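Local coordinates for plant cysteine oxidase 2 (Arabidopsis thaliana, PDB 7CXZ), which oxidises N-terminal cysteines of target proteins with molecular oxygen at an iron centre, marking them for degradation through the N-end rule pathway, at residues M123-V131 / A164-F172; H109-F120 / F152-P163. All blocks are in the same frame, centred on the assembly; numbering follows the deposited sequence.

In the fold
Following the chain from the N terminus, strand 113-120 comes first, then strand 122-130, then the partners of both in the same order. Contact 2 (109-120 with 152-163) closes the excursion through residues 121-151, and contact 1 (123-131 with 164-172) the one through 132-163, so the two loops cross. The strand pairing of contact 2 lies in the mixed sheet and contact 1 in the antiparallel one, the two sheets of the cupin fold. Strand 141-153 of the antiparallel sheet ends within contact 2, where Phe-152 bonds through its backbone to Met-123 of contact 1. Iron sits between them, held by His-109 from contact 2, His-170 from contact 1, and His-107.

Contact 1. Residues M123-V131 / A164-F172; sequences MHIKSYDWV and ADGGNMHCF. With FE (Fe (III) ion), chain B.
Asp-129 reaches into the loop before strand 169-172 and grips two successive amides with its carboxylate. Asn-168 N bonds to Asp-129 OD1 at 2.9 Å, almost straight but arriving from above the carboxylate plane, while Gly-167 N meets Asp-129 OD2 on the syn side at 2.7 Å, tilted out of the plane and more bent. Lys-147 makes a salt bridge to that same OD2, and also to Asp-165, which probably offsets the two like charges. A classic beta bulge sets two residues, Asn-168 and Met-169, against Tyr-128 alone; beyond it the antiparallel ladder runs through the Lys-126/Cys-171 pair.

Packing is tight on both faces. Met-169, bent at chi2 (66°) and chi3 (62°), lays its CE over one face of the Trp-130 indole, 3.3 Å from Trp-130 CE2, a CH-pi contact joined obliquely by the sulfur. On the other face Ile-125 lies alongside Phe-172, its CG1 above the ring centre, and Met-123 CE sits at the ring edge, 3.8 Å from Phe-172 CD2. Phe-172 CE1 covers the imidazole of His-170, whose NE2 binds the iron at 2.1 Å.

The loop at 164-166 is the looser side, Ala-164 and Asp-165 being exposed. Waters bridge much of it: one links the buried Ser-127 OG to Gly-166 O, and another runs from Trp-130 O weakly to Ala-164 O. At the opposite end a third bridges His-124 ND1 and Cys-171 O, while His-124 NE2 hydrogen-bonds to Asp-149.

Strand 122-130 is an inner strand of its antiparallel sheet, with strand 169-174 on one flank and strand 141-153 on the other, where Ser-127 bonds through its backbone to Lys-147 and Val-148. Leu-225 of strand 222-228 packs on both Trp-130 and Met-169.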
loop_
_atom_site.group_PDB
_atom_site.type_symbol
_atom_site.label_atom_id
_atom_site.label_comp_id
_atom_site.label_asym_id
_atom_site.label_seq_id
_atom_site.Cartn_x
_atom_site.Cartn_y
_atom_site.Cartn_z
ATOM N N MET A 123 -12.263 -0.812 -5.784
ATOM C CA MET A 123 -11.582 -0.517 -4.539
ATOM C C MET A 123 -11.776 0.952 -4.203
ATOM O O MET A 123 -11.611 1.803 -5.079
ATOM C CB MET A 123 -10.085 -0.797 -4.693
ATOM C CG MET A 123 -9.283 -0.360 -3.491
ATOM S SD MET A 123 -9.403 -1.606 -2.227
ATOM C CE MET A 123 -8.398 -2.853 -3.046
ATOM N N HIS A 124 -12.084 1.260 -2.944
ATOM C CA HIS A 124 -12.049 2.641 -2.520
ATOM C C HIS A 124 -10.677 2.942 -1.942
ATOM O O HIS A 124 -10.144 2.160 -1.156
ATOM C CB HIS A 124 -13.120 2.959 -1.485
ATOM C CG HIS A 124 -13.054 4.374 -1.008
ATOM N ND1 HIS A 124 -12.389 4.740 0.144
ATOM C CD2 HIS A 124 -13.510 5.522 -1.567
ATOM C CE1 HIS A 124 -12.459 6.057 0.283
ATOM N NE2 HIS A 124 -13.123 6.552 -0.746
ATOM N N ILE A 125 -10.116 4.096 -2.317
ATOM C CA ILE A 125 -8.831 4.549 -1.794
ATOM C C ILE A 125 -9.001 5.930 -1.196
ATOM O O ILE A 125 -9.523 6.840 -1.864
ATOM C CB ILE A 125 -7.747 4.583 -2.887
ATOM C CG1 ILE A 125 -7.511 3.174 -3.414
ATOM C CG2 ILE A 125 -6.444 5.137 -2.308
ATOM C CD1 ILE A 125 -6.600 3.133 -4.585
ATOM N N LYS A 126 -8.504 6.099 0.023
ATOM C CA LYS A 126 -8.330 7.402 0.651
ATOM C C LYS A 126 -6.850 7.583 0.944
ATOM O O LYS A 126 -6.229 6.690 1.522
ATOM C CB LYS A 126 -9.126 7.468 1.938
ATOM C CG LYS A 126 -9.059 8.812 2.647
ATOM C CD LYS A 126 -9.962 9.776 1.913
ATOM C CE LYS A 126 -10.356 10.965 2.753
ATOM N NZ LYS A 126 -11.170 10.529 3.905
ATOM N N SER A 127 -6.272 8.722 0.558
ATOM C CA SER A 127 -4.872 8.932 0.873
ATOM C C SER A 127 -4.623 10.380 1.265
ATOM O O SER A 127 -5.398 11.284 0.916
ATOM C CB SER A 127 -3.973 8.547 -0.300
ATOM O OG SER A 127 -4.117 9.473 -1.384
ATOM N N TYR A 128 -3.487 10.584 1.939
ATOM C CA TYR A 128 -3.133 11.871 2.542
ATOM C C TYR A 128 -1.626 12.061 2.498
ATOM O O TYR A 128 -0.865 11.090 2.420
ATOM C CB TYR A 128 -3.537 11.957 4.019
ATOM C CG TYR A 128 -4.947 11.590 4.394
ATOM C CD1 TYR A 128 -5.285 10.280 4.679
ATOM C CD2 TYR A 128 -5.930 12.574 4.542
ATOM C CE1 TYR A 128 -6.581 9.941 5.092
ATOM C CE2 TYR A 128 -7.225 12.238 4.953
ATOM C CZ TYR A 128 -7.534 10.930 5.215
ATOM O OH TYR A 128 -8.816 10.577 5.633
ATOM N N ASP A 129 -1.192 13.325 2.630
ATOM C CA ASP A 129 0.198 13.639 2.962
ATOM C C ASP A 129 0.240 14.639 4.111
ATOM O O ASP A 129 -0.658 15.486 4.250
ATOM C CB ASP A 129 0.964 14.204 1.747
ATOM C CG ASP A 129 1.361 13.112 0.787
ATOM O OD1 ASP A 129 2.074 12.200 1.263
ATOM O OD2 ASP A 129 0.934 13.155 -0.386
ATOM N N TRP A 130 1.290 14.552 4.927
ATOM C CA TRP A 130 1.435 15.499 6.034
ATOM C C TRP A 130 1.590 16.919 5.519
ATOM O O TRP A 130 2.205 17.159 4.478
ATOM C CB TRP A 130 2.654 15.175 6.907
ATOM C CG TRP A 130 2.640 13.809 7.463
ATOM C CD1 TRP A 130 3.584 12.825 7.275
ATOM C CD2 TRP A 130 1.628 13.243 8.301
ATOM N NE1 TRP A 130 3.203 11.675 7.936
ATOM C CE2 TRP A 130 2.010 11.907 8.577
ATOM C CE3 TRP A 130 0.432 13.730 8.835
ATOM C CZ2 TRP A 130 1.234 11.053 9.360
ATOM C CZ3 TRP A 130 -0.346 12.874 9.613
ATOM C CH2 TRP A 130 0.057 11.560 9.872
ATOM N N VAL A 131 1.022 17.862 6.262
ATOM C CA VAL A 131 1.361 19.271 6.113
ATOM C C VAL A 131 2.626 19.506 6.933
ATOM O O VAL A 131 2.587 19.435 8.172
ATOM C CB VAL A 131 0.212 20.172 6.576
ATOM C CG1 VAL A 131 0.669 21.633 6.511
ATOM C CG2 VAL A 131 -1.024 19.952 5.704
ATOM N N ALA A 164 7.119 11.450 0.888
ATOM C CA ALA A 164 6.398 12.602 1.419
ATOM C C ALA A 164 5.558 13.287 0.353
ATOM O O ALA A 164 5.355 14.500 0.409
ATOM C CB ALA A 164 7.359 13.610 2.041
ATOM N N ASP A 165 5.051 12.532 -0.619
ATOM C CA ASP A 165 4.150 13.082 -1.624
ATOM C C ASP A 165 3.408 11.923 -2.272
ATOM O O ASP A 165 3.767 10.759 -2.103
ATOM C CB ASP A 165 4.911 13.896 -2.680
ATOM C CG ASP A 165 4.044 14.982 -3.333
ATOM O OD1 ASP A 165 2.863 15.129 -3.004
ATOM O OD2 ASP A 165 4.554 15.687 -4.211
ATOM N N GLY A 166 2.373 12.258 -3.040
ATOM C CA GLY A 166 1.652 11.213 -3.747
ATOM C C GLY A 166 0.785 10.347 -2.871
ATOM O O GLY A 166 0.304 9.309 -3.338
ATOM N N GLY A 167 0.570 10.747 -1.613
ATOM C CA GLY A 167 -0.324 10.038 -0.720
ATOM C C GLY A 167 0.413 9.002 0.101
ATOM O O GLY A 167 0.124 7.796 -0.000
ATOM N N ASN A 168 1.354 9.456 0.942
ATOM C CA ASN A 168 2.100 8.498 1.739
ATOM C C ASN A 168 1.243 7.788 2.772
ATOM O O ASN A 168 1.651 6.716 3.242
ATOM C CB ASN A 168 3.285 9.159 2.445
ATOM C CG ASN A 168 4.230 8.117 3.055
ATOM O OD1 ASN A 168 4.184 7.848 4.258
ATOM N ND2 ASN A 168 5.095 7.532 2.230
ATOM N N MET A 169 0.103 8.359 3.174
ATOM C CA MET A 169 -0.801 7.663 4.085
ATOM C C MET A 169 -1.997 7.215 3.269
ATOM O O MET A 169 -2.603 8.032 2.586
ATOM C CB MET A 169 -1.256 8.576 5.239
ATOM C CG MET A 169 -0.366 8.601 6.468
ATOM S SD MET A 169 1.253 9.326 6.129
ATOM C CE MET A 169 0.800 10.963 5.655
ATOM N N HIS A 170 -2.346 5.926 3.324
ATOM C CA HIS A 170 -3.533 5.530 2.570
ATOM C C HIS A 170 -4.278 4.394 3.261
ATOM O O HIS A 170 -3.742 3.687 4.132
ATOM C CB HIS A 170 -3.223 5.163 1.104
ATOM C CG HIS A 170 -2.281 4.001 0.915
ATOM N ND1 HIS A 170 -1.488 3.887 -0.212
ATOM C CD2 HIS A 170 -2.054 2.886 1.653
ATOM C CE1 HIS A 170 -0.790 2.761 -0.143
ATOM N NE2 HIS A 170 -1.119 2.131 0.974
ATOM N N CYS A 171 -5.542 4.255 2.857
ATOM C CA CYS A 171 -6.455 3.215 3.326
ATOM C C CYS A 171 -7.169 2.626 2.120
ATOM O O CYS A 171 -7.690 3.370 1.288
ATOM C CB CYS A 171 -7.464 3.796 4.326
ATOM S SG CYS A 171 -8.752 2.646 4.804
ATOM N N PHE A 172 -7.164 1.300 2.005
ATOM C CA PHE A 172 -7.791 0.599 0.882
ATOM C C PHE A 172 -8.991 -0.182 1.402
ATOM O O PHE A 172 -8.850 -0.973 2.348
ATOM C CB PHE A 172 -6.829 -0.405 0.223
ATOM C CG PHE A 172 -5.832 0.188 -0.734
ATOM C CD1 PHE A 172 -5.062 1.292 -0.394
ATOM C CD2 PHE A 172 -5.673 -0.374 -1.995
ATOM C CE1 PHE A 172 -4.124 1.819 -1.297
ATOM C CE2 PHE A 172 -4.755 0.146 -2.901
ATOM C CZ PHE A 172 -3.973 1.247 -2.554
HETATM FE FE FE B . 0.164 0.729 1.858
HETATM O O HOH W 1 -10.629 3.296 1.797
HETATM O O HOH W 2 -2.475 8.823 -3.492
HETATM O O HOH W 3 4.330 15.729 3.474
HETATM O O HOH W 4 4.697 9.436 6.485
#

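Contact 2. Residues H109-F120 / F152-P163; sequences HPEMTVFSKLLF and FTAPCDTSILYP. With FE (Fe (III) ion), chain B.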
loop_
_atom_site.group_PDB
_atom_site.type_symbol
_atom_site.label_atom_id
_atom_site.label_comp_id
_atom_site.label_asym_id
_atom_site.label_seq_id
_atom_site.Cartn_x
_atom_site.Cartn_y
_atom_site.Cartn_z
ATOM N N HIS A 109 4.035 4.890 4.941
ATOM C CA HIS A 109 5.107 4.151 4.261
ATOM C C HIS A 109 6.385 4.957 4.425
ATOM O O HIS A 109 6.830 5.641 3.495
ATOM C CB HIS A 109 4.787 3.932 2.770
ATOM C CG HIS A 109 3.409 3.388 2.516
ATOM N ND1 HIS A 109 2.289 4.190 2.540
ATOM C CD2 HIS A 109 2.970 2.138 2.247
ATOM C CE1 HIS A 109 1.216 3.457 2.301
ATOM N NE2 HIS A 109 1.596 2.204 2.115
ATOM N N PRO A 110 6.972 4.953 5.621
ATOM C CA PRO A 110 8.062 5.901 5.894
ATOM C C PRO A 110 9.296 5.592 5.050
ATOM O O PRO A 110 9.782 4.456 5.012
ATOM C CB PRO A 110 8.322 5.714 7.393
ATOM C CG PRO A 110 7.939 4.300 7.638
ATOM C CD PRO A 110 6.796 3.985 6.718
ATOM N N GLU A 111 9.798 6.627 4.375
ATOM C CA GLU A 111 10.975 6.550 3.502
ATOM C C GLU A 111 10.774 5.601 2.333
ATOM O O GLU A 111 11.752 5.167 1.723
ATOM C CB GLU A 111 12.230 6.144 4.293
ATOM C CG GLU A 111 12.489 7.064 5.492
ATOM C CD GLU A 111 13.696 6.621 6.278
ATOM O OE1 GLU A 111 13.538 6.287 7.467
ATOM O OE2 GLU A 111 14.797 6.580 5.694
ATOM N N MET A 112 9.528 5.305 1.970
ATOM C CA MET A 112 9.219 4.295 0.973
ATOM C C MET A 112 8.557 4.911 -0.248
ATOM O O MET A 112 7.817 5.918 -0.154
ATOM C CB MET A 112 8.306 3.220 1.570
ATOM C CG MET A 112 9.004 2.425 2.669
ATOM S SD MET A 112 7.902 1.739 3.919
ATOM C CE MET A 112 7.083 0.442 2.952
ATOM N N THR A 113 8.830 4.279 -1.395
ATOM C CA THR A 113 8.208 4.574 -2.676
ATOM C C THR A 113 7.426 3.328 -3.064
ATOM O O THR A 113 7.990 2.235 -3.074
ATOM C CB THR A 113 9.277 4.922 -3.718
ATOM O OG1 THR A 113 10.022 6.071 -3.260
ATOM C CG2 THR A 113 8.641 5.246 -5.070
ATOM N N VAL A 114 6.125 3.463 -3.342
ATOM C CA VAL A 114 5.279 2.296 -3.573
ATOM C C VAL A 114 4.532 2.485 -4.882
ATOM O O VAL A 114 3.881 3.523 -5.095
ATOM C CB VAL A 114 4.274 2.046 -2.429
ATOM C CG1 VAL A 114 3.391 0.818 -2.755
ATOM C CG2 VAL A 114 4.992 1.886 -1.097
ATOM N N PHE A 115 4.644 1.496 -5.767
ATOM C CA PHE A 115 3.916 1.434 -7.031
ATOM C C PHE A 115 2.765 0.461 -6.828
ATOM O O PHE A 115 2.964 -0.614 -6.269
ATOM C CB PHE A 115 4.810 0.918 -8.167
ATOM C CG PHE A 115 6.003 1.776 -8.480
ATOM C CD1 PHE A 115 7.065 1.886 -7.598
ATOM C CD2 PHE A 115 6.082 2.448 -9.701
ATOM C CE1 PHE A 115 8.175 2.678 -7.908
ATOM C CE2 PHE A 115 7.176 3.220 -10.023
ATOM C CZ PHE A 115 8.219 3.345 -9.137
ATOM N N SER A 116 1.562 0.829 -7.258
ATOM C CA SER A 116 0.415 -0.019 -6.961
ATOM C C SER A 116 -0.507 -0.107 -8.161
ATOM O O SER A 116 -0.875 0.925 -8.736
ATOM C CB SER A 116 -0.349 0.532 -5.751
ATOM O OG SER A 116 -1.416 -0.340 -5.408
ATOM N N LYS A 117 -0.953 -1.322 -8.491
ATOM C CA LYS A 117 -1.900 -1.493 -9.590
ATOM C C LYS A 117 -3.058 -2.380 -9.173
ATOM O O LYS A 117 -2.855 -3.546 -8.831
ATOM C CB LYS A 117 -1.222 -2.079 -10.818
ATOM C CG LYS A 117 -2.069 -1.950 -12.073
ATOM C CD LYS A 117 -1.424 -2.697 -13.177
ATOM C CE LYS A 117 -1.967 -2.259 -14.551
ATOM N NZ LYS A 117 -3.403 -2.624 -14.656
ATOM N N LEU A 118 -4.271 -1.848 -9.263
ATOM C CA LEU A 118 -5.478 -2.628 -9.007
ATOM C C LEU A 118 -5.710 -3.536 -10.204
ATOM O O LEU A 118 -5.997 -3.058 -11.307
ATOM C CB LEU A 118 -6.673 -1.706 -8.763
ATOM C CG LEU A 118 -8.026 -2.398 -8.541
ATOM C CD1 LEU A 118 -8.015 -3.124 -7.202
ATOM C CD2 LEU A 118 -9.121 -1.337 -8.561
ATOM N N LEU A 119 -5.565 -4.852 -9.988
ATOM C CA LEU A 119 -5.642 -5.821 -11.073
ATOM C C LEU A 119 -7.082 -6.121 -11.478
ATOM O O LEU A 119 -7.362 -6.287 -12.676
ATOM C CB LEU A 119 -4.929 -7.113 -10.656
ATOM C CG LEU A 119 -3.437 -6.973 -10.336
ATOM C CD1 LEU A 119 -2.947 -8.270 -9.686
ATOM C CD2 LEU A 119 -2.661 -6.643 -11.583
ATOM N N PHE A 120 -7.990 -6.232 -10.505
ATOM C CA PHE A 120 -9.420 -6.382 -10.788
ATOM C C PHE A 120 -10.185 -5.916 -9.559
ATOM O O PHE A 120 -9.635 -5.849 -8.448
ATOM C CB PHE A 120 -9.797 -7.826 -11.215
ATOM C CG PHE A 120 -9.489 -8.914 -10.208
ATOM C CD1 PHE A 120 -10.238 -9.053 -9.034
ATOM C CD2 PHE A 120 -8.505 -9.857 -10.477
ATOM C CE1 PHE A 120 -9.970 -10.082 -8.135
ATOM C CE2 PHE A 120 -8.234 -10.898 -9.570
ATOM C CZ PHE A 120 -8.975 -11.006 -8.414
ATOM N N PHE A 152 -12.129 3.194 -7.437
ATOM C CA PHE A 152 -11.405 2.806 -8.639
ATOM C C PHE A 152 -11.953 1.464 -9.079
ATOM O O PHE A 152 -12.067 0.553 -8.260
ATOM C CB PHE A 152 -9.892 2.687 -8.380
ATOM C CG PHE A 152 -9.237 3.989 -8.038
ATOM C CD1 PHE A 152 -9.359 4.532 -6.774
ATOM C CD2 PHE A 152 -8.520 4.680 -8.996
ATOM C CE1 PHE A 152 -8.778 5.751 -6.458
ATOM C CE2 PHE A 152 -7.948 5.898 -8.704
ATOM C CZ PHE A 152 -8.075 6.438 -7.435
ATOM N N THR A 153 -12.313 1.344 -10.354
ATOM C CA THR A 153 -12.827 0.096 -10.910
ATOM C C THR A 153 -11.886 -0.350 -12.014
ATOM O O THR A 153 -11.665 0.383 -12.989
ATOM C CB THR A 153 -14.254 0.267 -11.436
ATOM O OG1 THR A 153 -15.108 0.553 -10.334
ATOM C CG2 THR A 153 -14.756 -1.012 -12.135
ATOM N N ALA A 154 -11.320 -1.541 -11.861
ATOM C CA ALA A 154 -10.382 -2.032 -12.851
ATOM C C ALA A 154 -11.099 -2.259 -14.181
ATOM O O ALA A 154 -12.307 -2.529 -14.207
ATOM C CB ALA A 154 -9.742 -3.337 -12.374
ATOM N N PRO A 155 -10.373 -2.169 -15.310
ATOM C CA PRO A 155 -8.926 -1.908 -15.431
ATOM C C PRO A 155 -8.511 -0.499 -15.012
ATOM O O PRO A 155 -9.178 0.489 -15.327
ATOM C CB PRO A 155 -8.646 -2.138 -16.918
ATOM C CG PRO A 155 -9.774 -3.057 -17.369
ATOM C CD PRO A 155 -10.973 -2.577 -16.591
ATOM N N CYS A 156 -7.405 -0.444 -14.270
ATOM C CA CYS A 156 -6.824 0.780 -13.743
ATOM C C CYS A 156 -5.355 0.784 -13.985
ATOM O O CYS A 156 -4.751 -0.245 -14.030
ATOM C CB CYS A 156 -6.914 0.802 -12.228
ATOM S SG CYS A 156 -8.536 0.906 -11.540
ATOM N N ASP A 157 -4.784 1.969 -14.087
ATOM C CA ASP A 157 -3.358 2.063 -14.289
ATOM C C ASP A 157 -2.650 2.205 -12.943
ATOM O O ASP A 157 -3.275 2.369 -11.890
ATOM C CB ASP A 157 -3.047 3.234 -15.217
ATOM C CG ASP A 157 -3.595 3.026 -16.617
ATOM O OD1 ASP A 157 -3.661 1.858 -17.071
ATOM O OD2 ASP A 157 -3.936 4.035 -17.255
ATOM N N THR A 158 -1.327 2.121 -12.995
ATOM C CA THR A 158 -0.487 2.129 -11.802
ATOM C C THR A 158 -0.450 3.513 -11.173
ATOM O O THR A 158 -0.430 4.523 -11.874
ATOM C CB THR A 158 0.920 1.689 -12.192
ATOM O OG1 THR A 158 0.840 0.386 -12.796
ATOM C CG2 THR A 158 1.881 1.647 -10.975
ATOM N N SER A 159 -0.425 3.562 -9.851
ATOM C CA SER A 159 -0.188 4.788 -9.107
ATOM C C SER A 159 1.164 4.726 -8.397
ATOM O O SER A 159 1.761 3.656 -8.239
ATOM C CB SER A 159 -1.307 5.006 -8.085
ATOM O OG SER A 159 -1.206 3.990 -7.086
ATOM N N ILE A 160 1.649 5.883 -7.950
ATOM C CA ILE A 160 2.882 5.948 -7.189
ATOM C C ILE A 160 2.689 6.858 -5.984
ATOM O O ILE A 160 2.091 7.943 -6.085
ATOM C CB ILE A 160 4.063 6.424 -8.056
ATOM C CG1 ILE A 160 5.387 6.305 -7.286
ATOM C CG2 ILE A 160 3.869 7.856 -8.565
ATOM C CD1 ILE A 160 6.622 6.689 -8.107
ATOM N N LEU A 161 3.221 6.423 -4.846
ATOM C CA LEU A 161 3.392 7.297 -3.702
ATOM C C LEU A 161 4.874 7.363 -3.385
ATOM O O LEU A 161 5.640 6.420 -3.654
ATOM C CB LEU A 161 2.606 6.805 -2.471
ATOM C CG LEU A 161 3.033 5.477 -1.819
ATOM C CD1 LEU A 161 4.176 5.647 -0.788
ATOM C CD2 LEU A 161 1.787 4.798 -1.200
ATOM N N TYR A 162 5.262 8.481 -2.809
ATOM C CA TYR A 162 6.633 8.799 -2.462
ATOM C C TYR A 162 6.756 8.946 -0.948
ATOM O O TYR A 162 5.740 8.951 -0.236
ATOM C CB TYR A 162 7.027 10.104 -3.136
ATOM C CG TYR A 162 7.135 10.111 -4.642
ATOM C CD1 TYR A 162 8.249 9.580 -5.284
ATOM C CD2 TYR A 162 6.162 10.717 -5.412
ATOM C CE1 TYR A 162 8.391 9.639 -6.662
ATOM C CE2 TYR A 162 6.288 10.782 -6.812
ATOM C CZ TYR A 162 7.414 10.246 -7.421
ATOM O OH TYR A 162 7.566 10.322 -8.796
ATOM N N PRO A 163 7.966 9.088 -0.412
ATOM C CA PRO A 163 8.094 9.197 1.049
ATOM C C PRO A 163 7.304 10.346 1.639
ATOM O O PRO A 163 6.837 10.218 2.779
ATOM C CB PRO A 163 9.608 9.358 1.253
ATOM C CG PRO A 163 10.176 8.525 0.109
ATOM C CD PRO A 163 9.263 8.849 -1.066
HETATM FE FE FE B . 0.164 0.729 1.858
HETATM O O HOH W 5 8.580 9.258 4.750
HETATM O O HOH W 6 1.005 3.868 -5.065
HETATM O O HOH W 7 -2.945 -0.694 -17.201
HETATM O O HOH W 8 -4.381 0.998 -9.770
HETATM O O HOH W 9 -6.198 -3.042 -13.876
#
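Val-114 and Leu-161 belong to an antiparallel strand pairing at one margin of the mixed sheet of the cupin fold, where the short strand 159-161 lies along strand 113-120. Two hydrogen-bonded pairs carry it, Val-114/Leu-161 and Ser-116/Ser-159, with Ser-159 N to Ser-116 O at 2.9 Å. The ladder stops at Pro-163, whose nitrogen has no hydrogen to give Met-112 O.

Leu-161 buries the most surface here, lying alongside Val-114. Its chi1 of 66° tucks CG over the backbone and brings the branches to both neighbours: CG packs 3.7 Å from Val-114 CB, and CD2 rests over one face of the His-109 imidazole, toward its rim, 3.8 Å from His-109 CE1. On the other face of the strands Ile-160 CD1 lies over the Phe-115 ring, 3.8 Å from Phe-115 CZ, beneath helix 42-53. Farther along, the chains part and water fills in, one molecule linking Leu-118 N to Asp-157 O and another Leu-118 O to Cys-156 N.

Lys-117, extended until a bend at chi4 (-65°), gives NZ to Cys-156 O at 2.8 Å and so holds the loop 154-158, which leads into strand 159-161. At the iron end His-109 is fixed from three directions: NE2 binds the metal at 2.1 Å, ND1 bonds to Asn-168 O, and Leu-161 blocks a face. Such a setting implies little freedom for this iron ligand to rotate.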